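Local coordinates for lipase-esterase related protein (Clostridium acetobutylicum, PDB 3E0X), which is of undetermined function but probably acts as a hydrolase, having the alpha/beta hydrolase fold, with ortho-xylene held in a pocket in this crystal, at residues A[36-41]-A[236-241]; A[123-128]-A[139-144]. All blocks are in the same frame, centred on the assembly; numbering follows the deposited sequence.

Contact 1. Residues A[36-41]-A[236-241]; sequences EKYLED and GVAEEI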
loop_
_atom_site.group_PDB
_atom_site.type_symbol
_atom_site.label_atom_id
_atom_site.label_comp_id
_atom_site.label_asym_id
_atom_site.label_seq_id
_atom_site.Cartn_x
_atom_site.Cartn_y
_atom_site.Cartn_z
ATOM N N GLU A 36 7.718 -5.876 -8.459
ATOM C CA GLU A 36 8.207 -7.210 -8.123
ATOM C C GLU A 36 9.367 -7.656 -9.038
ATOM O O GLU A 36 10.203 -8.471 -8.642
ATOM C CB GLU A 36 7.066 -8.236 -8.096
ATOM C CG GLU A 36 6.510 -8.596 -9.443
ATOM C CD GLU A 36 5.325 -9.514 -9.326
ATOM O OE1 GLU A 36 4.296 -9.090 -8.761
ATOM O OE2 GLU A 36 5.424 -10.663 -9.776
ATOM N N LYS A 37 9.469 -7.088 -10.239
ATOM C CA LYS A 37 10.560 -7.471 -11.144
ATOM C C LYS A 37 11.967 -7.118 -10.622
ATOM O O LYS A 37 12.968 -7.705 -11.071
ATOM C CB LYS A 37 10.349 -6.863 -12.542
ATOM C CG LYS A 37 9.067 -7.295 -13.222
ATOM C CD LYS A 37 8.930 -6.551 -14.549
ATOM C CE LYS A 37 7.753 -7.063 -15.351
ATOM N NZ LYS A 37 7.630 -6.292 -16.608
ATOM N N TYR A 38 12.052 -6.175 -9.681
ATOM C CA TYR A 38 13.340 -5.647 -9.198
ATOM C C TYR A 38 13.653 -6.145 -7.786
ATOM O O TYR A 38 14.669 -5.772 -7.190
ATOM C CB TYR A 38 13.348 -4.098 -9.267
ATOM C CG TYR A 38 13.051 -3.621 -10.676
ATOM C CD1 TYR A 38 14.063 -3.597 -11.642
ATOM C CD2 TYR A 38 11.758 -3.262 -11.066
ATOM C CE1 TYR A 38 13.787 -3.203 -12.974
ATOM C CE2 TYR A 38 11.481 -2.875 -12.389
ATOM C CZ TYR A 38 12.505 -2.849 -13.328
ATOM O OH TYR A 38 12.277 -2.456 -14.638
ATOM N N LEU A 39 12.786 -7.020 -7.284
ATOM C CA LEU A 39 12.914 -7.531 -5.909
ATOM C C LEU A 39 13.006 -9.056 -5.866
ATOM O O LEU A 39 12.638 -9.697 -4.865
ATOM C CB LEU A 39 11.747 -7.016 -5.071
ATOM C CG LEU A 39 11.765 -5.494 -4.878
ATOM C CD1 LEU A 39 10.463 -4.961 -4.284
ATOM C CD2 LEU A 39 12.982 -5.092 -4.020
ATOM N N GLU A 40 13.515 -9.634 -6.954
ATOM C CA GLU A 40 13.549 -11.091 -7.145
ATOM C C GLU A 40 14.474 -11.831 -6.208
ATOM O O GLU A 40 14.344 -13.057 -6.060
ATOM C CB GLU A 40 13.897 -11.414 -8.603
ATOM C CG GLU A 40 12.722 -11.254 -9.500
ATOM C CD GLU A 40 12.979 -11.775 -10.889
ATOM O OE1 GLU A 40 13.750 -12.755 -11.026
ATOM O OE2 GLU A 40 12.387 -11.200 -11.833
ATOM N N ASP A 41 15.372 -11.114 -5.539
ATOM C CA ASP A 41 16.295 -11.740 -4.595
ATOM C C ASP A 41 15.648 -11.979 -3.231
ATOM O O ASP A 41 16.256 -12.594 -2.335
ATOM C CB ASP A 41 17.577 -10.899 -4.419
ATOM C CG ASP A 41 18.565 -11.068 -5.582
ATOM O OD1 ASP A 41 18.560 -12.136 -6.221
ATOM O OD2 ASP A 41 19.361 -10.136 -5.853
ATOM N N GLY A 236 13.449 2.481 -9.577
ATOM C CA GLY A 236 13.950 3.436 -8.585
ATOM C C GLY A 236 13.311 3.174 -7.225
ATOM O O GLY A 236 13.972 3.252 -6.181
ATOM N N VAL A 237 12.021 2.839 -7.228
ATOM C CA VAL A 237 11.358 2.517 -5.954
ATOM C C VAL A 237 12.015 1.271 -5.321
ATOM O O VAL A 237 12.301 1.248 -4.101
ATOM C CB VAL A 237 9.851 2.308 -6.162
ATOM C CG1 VAL A 237 9.193 1.727 -4.903
ATOM C CG2 VAL A 237 9.201 3.621 -6.560
ATOM N N ALA A 238 12.274 0.249 -6.128
ATOM C CA ALA A 238 12.912 -0.965 -5.597
ATOM C C ALA A 238 14.281 -0.655 -4.999
ATOM O O ALA A 238 14.627 -1.222 -3.969
ATOM C CB ALA A 238 13.004 -2.061 -6.638
ATOM N N GLU A 239 15.058 0.244 -5.617
ATOM C CA GLU A 239 16.362 0.615 -5.060
ATOM C C GLU A 239 16.185 1.226 -3.676
ATOM O O GLU A 239 17.000 0.960 -2.756
ATOM C CB GLU A 239 17.099 1.552 -6.028
ATOM C CG GLU A 239 17.588 0.835 -7.296
ATOM C CD GLU A 239 18.455 -0.397 -6.967
ATOM O OE1 GLU A 239 19.477 -0.245 -6.243
ATOM O OE2 GLU A 239 18.095 -1.505 -7.425
ATOM N N GLU A 240 15.109 1.999 -3.509
ATOM C CA GLU A 240 14.850 2.682 -2.248
ATOM C C GLU A 240 14.206 1.770 -1.199
ATOM O O GLU A 240 14.034 2.161 -0.030
ATOM C CB GLU A 240 13.972 3.903 -2.497
ATOM C CG GLU A 240 14.710 4.972 -3.273
ATOM C CD GLU A 240 15.812 5.653 -2.485
ATOM O OE1 GLU A 240 15.714 5.751 -1.237
ATOM O OE2 GLU A 240 16.771 6.127 -3.131
ATOM N N ILE A 241 13.836 0.563 -1.608
ATOM C CA ILE A 241 13.458 -0.495 -0.679
ATOM C C ILE A 241 14.713 -1.285 -0.279
ATOM O O ILE A 241 14.943 -1.534 0.915
ATOM C CB ILE A 241 12.361 -1.397 -1.280
ATOM C CG1 ILE A 241 11.073 -0.587 -1.386
ATOM C CG2 ILE A 241 12.119 -2.611 -0.394
ATOM C CD1 ILE A 241 9.975 -1.234 -2.205
#

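Contact 2. Residues A[123-128]-A[139-144]; sequences KLDKDF and NNYLLE. With OXE (ortho-xylene), chain C.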
loop_
_atom_site.group_PDB
_atom_site.type_symbol
_atom_site.label_atom_id
_atom_site.label_comp_id
_atom_site.label_asym_id
_atom_site.label_seq_id
_atom_site.Cartn_x
_atom_site.Cartn_y
_atom_site.Cartn_z
ATOM N N LYS A 123 -6.575 16.052 3.315
ATOM C CA LYS A 123 -6.636 17.070 2.280
ATOM C C LYS A 123 -7.115 16.539 0.922
ATOM O O LYS A 123 -7.015 17.237 -0.089
ATOM C CB LYS A 123 -5.306 17.816 2.159
ATOM C CG LYS A 123 -4.963 18.627 3.392
ATOM C CD LYS A 123 -3.866 19.600 3.126
ATOM C CE LYS A 123 -3.466 20.293 4.436
ATOM N NZ LYS A 123 -2.244 21.124 4.241
ATOM N N LEU A 124 -7.677 15.337 0.915
ATOM C CA LEU A 124 -8.242 14.788 -0.315
ATOM C C LEU A 124 -9.169 15.806 -0.967
ATOM O O LEU A 124 -9.988 16.440 -0.303
ATOM C CB LEU A 124 -8.999 13.498 -0.028
ATOM C CG LEU A 124 -8.134 12.261 0.268
ATOM C CD1 LEU A 124 -8.950 11.134 0.893
ATOM C CD2 LEU A 124 -7.392 11.744 -0.971
ATOM N N ASP A 125 -9.044 15.930 -2.288
ATOM C CA ASP A 125 -9.766 16.972 -3.016
ATOM C C ASP A 125 -11.260 16.964 -2.657
ATOM O O ASP A 125 -11.940 15.925 -2.740
ATOM C CB ASP A 125 -9.593 16.760 -4.530
ATOM C CG ASP A 125 -10.244 17.858 -5.335
ATOM O OD1 ASP A 125 -9.581 18.902 -5.568
ATOM O OD2 ASP A 125 -11.416 17.683 -5.757
ATOM N N LYS A 126 -11.773 18.120 -2.238
ATOM C CA LYS A 126 -13.111 18.187 -1.706
ATOM C C LYS A 126 -14.161 17.865 -2.750
ATOM O O LYS A 126 -15.105 17.148 -2.451
ATOM C CB LYS A 126 -13.416 19.562 -1.080
ATOM C CG LYS A 126 -12.458 19.997 0.046
ATOM C CD LYS A 126 -12.222 18.926 1.110
ATOM C CE LYS A 126 -11.060 19.367 2.023
ATOM N NZ LYS A 126 -10.757 18.441 3.162
ATOM N N ASP A 127 -14.010 18.399 -3.960
ATOM C CA ASP A 127 -14.988 18.120 -5.015
ATOM C C ASP A 127 -14.989 16.613 -5.372
ATOM O O ASP A 127 -16.037 15.993 -5.571
ATOM C CB ASP A 127 -14.676 18.963 -6.265
ATOM C CG ASP A 127 -15.082 20.425 -6.127
ATOM O OD1 ASP A 127 -15.737 20.823 -5.134
ATOM O OD2 ASP A 127 -14.730 21.176 -7.055
ATOM N N PHE A 128 -13.794 16.042 -5.488
ATOM C CA PHE A 128 -13.641 14.614 -5.762
ATOM C C PHE A 128 -14.332 13.762 -4.695
ATOM O O PHE A 128 -15.069 12.825 -5.019
ATOM C CB PHE A 128 -12.160 14.281 -5.846
ATOM C CG PHE A 128 -11.855 12.835 -6.115
ATOM C CD1 PHE A 128 -12.229 12.238 -7.308
ATOM C CD2 PHE A 128 -11.123 12.096 -5.194
ATOM C CE1 PHE A 128 -11.919 10.940 -7.578
ATOM C CE2 PHE A 128 -10.805 10.753 -5.450
ATOM C CZ PHE A 128 -11.196 10.173 -6.658
ATOM N N ASN A 139 -13.313 9.526 -13.005
ATOM C CA ASN A 139 -12.182 8.903 -13.685
ATOM C C ASN A 139 -11.179 9.923 -14.230
ATOM O O ASN A 139 -9.978 9.652 -14.275
ATOM C CB ASN A 139 -12.645 8.017 -14.842
ATOM C CG ASN A 139 -11.597 7.003 -15.253
ATOM O OD1 ASN A 139 -10.978 6.375 -14.398
ATOM N ND2 ASN A 139 -11.393 6.835 -16.557
ATOM N N ASN A 140 -11.657 11.098 -14.631
ATOM C CA ASN A 140 -10.741 12.144 -15.078
ATOM C C ASN A 140 -9.764 12.506 -13.969
ATOM O O ASN A 140 -8.545 12.636 -14.200
ATOM C CB ASN A 140 -11.494 13.388 -15.548
ATOM C CG ASN A 140 -10.558 14.480 -16.048
ATOM O OD1 ASN A 140 -9.949 14.344 -17.110
ATOM N ND2 ASN A 140 -10.441 15.570 -15.280
ATOM N N TYR A 141 -10.277 12.626 -12.743
ATOM C CA TYR A 141 -9.410 12.996 -11.632
ATOM C C TYR A 141 -8.478 11.838 -11.290
ATOM O O TYR A 141 -7.296 12.069 -11.032
ATOM C CB TYR A 141 -10.224 13.404 -10.397
ATOM C CG TYR A 141 -9.348 13.927 -9.283
ATOM C CD1 TYR A 141 -8.784 15.182 -9.390
ATOM C CD2 TYR A 141 -9.085 13.171 -8.137
ATOM C CE1 TYR A 141 -7.976 15.699 -8.401
ATOM C CE2 TYR A 141 -8.254 13.675 -7.109
ATOM C CZ TYR A 141 -7.709 14.938 -7.268
ATOM O OH TYR A 141 -6.903 15.460 -6.273
ATOM N N LEU A 142 -8.983 10.606 -11.325
ATOM C CA LEU A 142 -8.125 9.460 -11.047
ATOM C C LEU A 142 -6.949 9.417 -12.031
ATOM O O LEU A 142 -5.789 9.224 -11.647
ATOM C CB LEU A 142 -8.938 8.178 -11.112
ATOM C CG LEU A 142 -8.245 6.928 -10.618
ATOM C CD1 LEU A 142 -7.779 7.133 -9.186
ATOM C CD2 LEU A 142 -9.216 5.781 -10.705
ATOM N N LEU A 143 -7.246 9.631 -13.319
ATOM C CA LEU A 143 -6.208 9.610 -14.315
ATOM C C LEU A 143 -5.203 10.735 -14.054
ATOM O O LEU A 143 -3.996 10.565 -14.269
ATOM C CB LEU A 143 -6.817 9.713 -15.725
ATOM C CG LEU A 143 -7.426 8.404 -16.235
ATOM C CD1 LEU A 143 -8.328 8.678 -17.434
ATOM C CD2 LEU A 143 -6.315 7.433 -16.616
ATOM N N GLU A 144 -5.686 11.901 -13.630
ATOM C CA GLU A 144 -4.788 13.009 -13.345
ATOM C C GLU A 144 -3.842 12.625 -12.206
ATOM O O GLU A 144 -2.632 12.911 -12.248
ATOM C CB GLU A 144 -5.585 14.279 -13.003
ATOM C CG GLU A 144 -4.721 15.510 -12.851
ATOM C CD GLU A 144 -5.524 16.758 -12.504
ATOM O OE1 GLU A 144 -6.777 16.669 -12.372
ATOM O OE2 GLU A 144 -4.886 17.834 -12.362
HETATM C C1 OXE C . -5.271 4.782 -5.898
HETATM C C2 OXE C . -4.818 3.443 -6.337
HETATM C C3 OXE C . -4.866 3.097 -7.686
HETATM C C4 OXE C . -5.332 4.043 -8.604
HETATM C C5 OXE C . -5.772 5.309 -8.200
HETATM C C6 OXE C . -5.734 5.695 -6.849
HETATM C "C1'" OXE C . -5.184 5.140 -4.436
HETATM C "C2'" OXE C . -4.327 2.461 -5.317
HETATM O O HOH W 1 -6.797 14.703 -3.627
#

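Contact 1. Residues A[36-41]-A[236-241]
Tyr38 and Leu39, in the loop that leads from strand 18-22 to strand 43-47 of an alpha/beta hydrolase sheet, pack against Ala238 and Ile241 of the last helix of the chain, 234-242. The two helical residues lie three positions apart and so face the loop together. Ala238 is the central point, and its small methyl suits the place because the loop comes close: Tyr38 CA and Ala238 CA are 5.9 Å apart. Tyr38 CB meets Ala238 CB at 3.3 Å, a tight contact of two aliphatic carbons in which the aromatic ring takes little part. With CG beside the backbone N (chi1 -56°), the tyrosine carries its ring off toward the start of the helix, where it touches Ala234 and Lys235. Leu39 gives its two branches to different partners. Its CD2 lies 4.0 Å from Ala238 CB, while CD1, extended away from CA (chi2 169°), lies 4.3 Å from Ile241 CD1, one methyl against another. The same leucine rests on Leu19 and Phe21 of strand 18-22, and Leu35 adds to the cover over Ala238. No hydrogen bond joins the two segments. Loop and helix are therefore held by shape and by burial of hydrocarbon: a branched leucine and isoleucine occupy the buried side, and the close approach at Ala238 probably sets how near loop and helix can lie.

Contact 2. Residues A[123-128]-A[139-144]
Phe128 and Tyr141 make the aromatic part of this contact. Tyr141 CD2 stands 3.3 Å above the plane of the Phe128 ring, over its centre, and comes within 3.4 Å of Phe128 CD1. The two planes are inclined at 41°, with centroids 4.6 Å apart, so the pair is oblique, and the side chains cross nearly at right angles. Phe128 CB in turn lies over one face of the tyrosine ring. Tyr141 is long enough to continue past the phenylalanine, bringing its OH to 3.5 Å from Asp125 CB, a van der Waals contact. One residue after the tyrosine, Leu142, which packs on Phe158 and Met168, lines the ortho-xylene pocket; its very short approach to the ligand is doubtful, since the leucine has two conformers. Phe128 and Tyr141 belong to helices 126-133 and 139-146, two successive members of the helical insertion between strands 109-115 and 191-196, the place where alpha/beta hydrolases commonly carry their cap or lid. Polar contacts gather at the start of the first helix. Asp125 is its N-cap: with CG anti to the backbone N (chi1 -176°), OD2 turns back to accept from Phe128 N at 2.9 Å through its anti lone pair, and the helix start would probably steady the carboxylate charge. A water 2.8 Å from Tyr141 OH bridges to Asp125, accepting from its backbone N at 2.9 Å.

How the contacts relate
In sequence, both segments of contact 2 fall between the two of contact 1: segment 36-41 comes first, then 123-128 and 139-144, and finally 236-241. Their centres are 29 Å apart and their nearest atoms about 16 Å, so the two sites do not meet. Contact 1 joins an early loop to the final helix beside the sheet, bringing together segments separated by nearly 200 residues. Contact 2 is local, pairing two neighbouring helices inserted between strands 109-115 and 191-196. One thus belongs to the core fold and the other to the cap-like helical part, whose Leu142 shares the ortho-xylene pocket with Ser92 and His227.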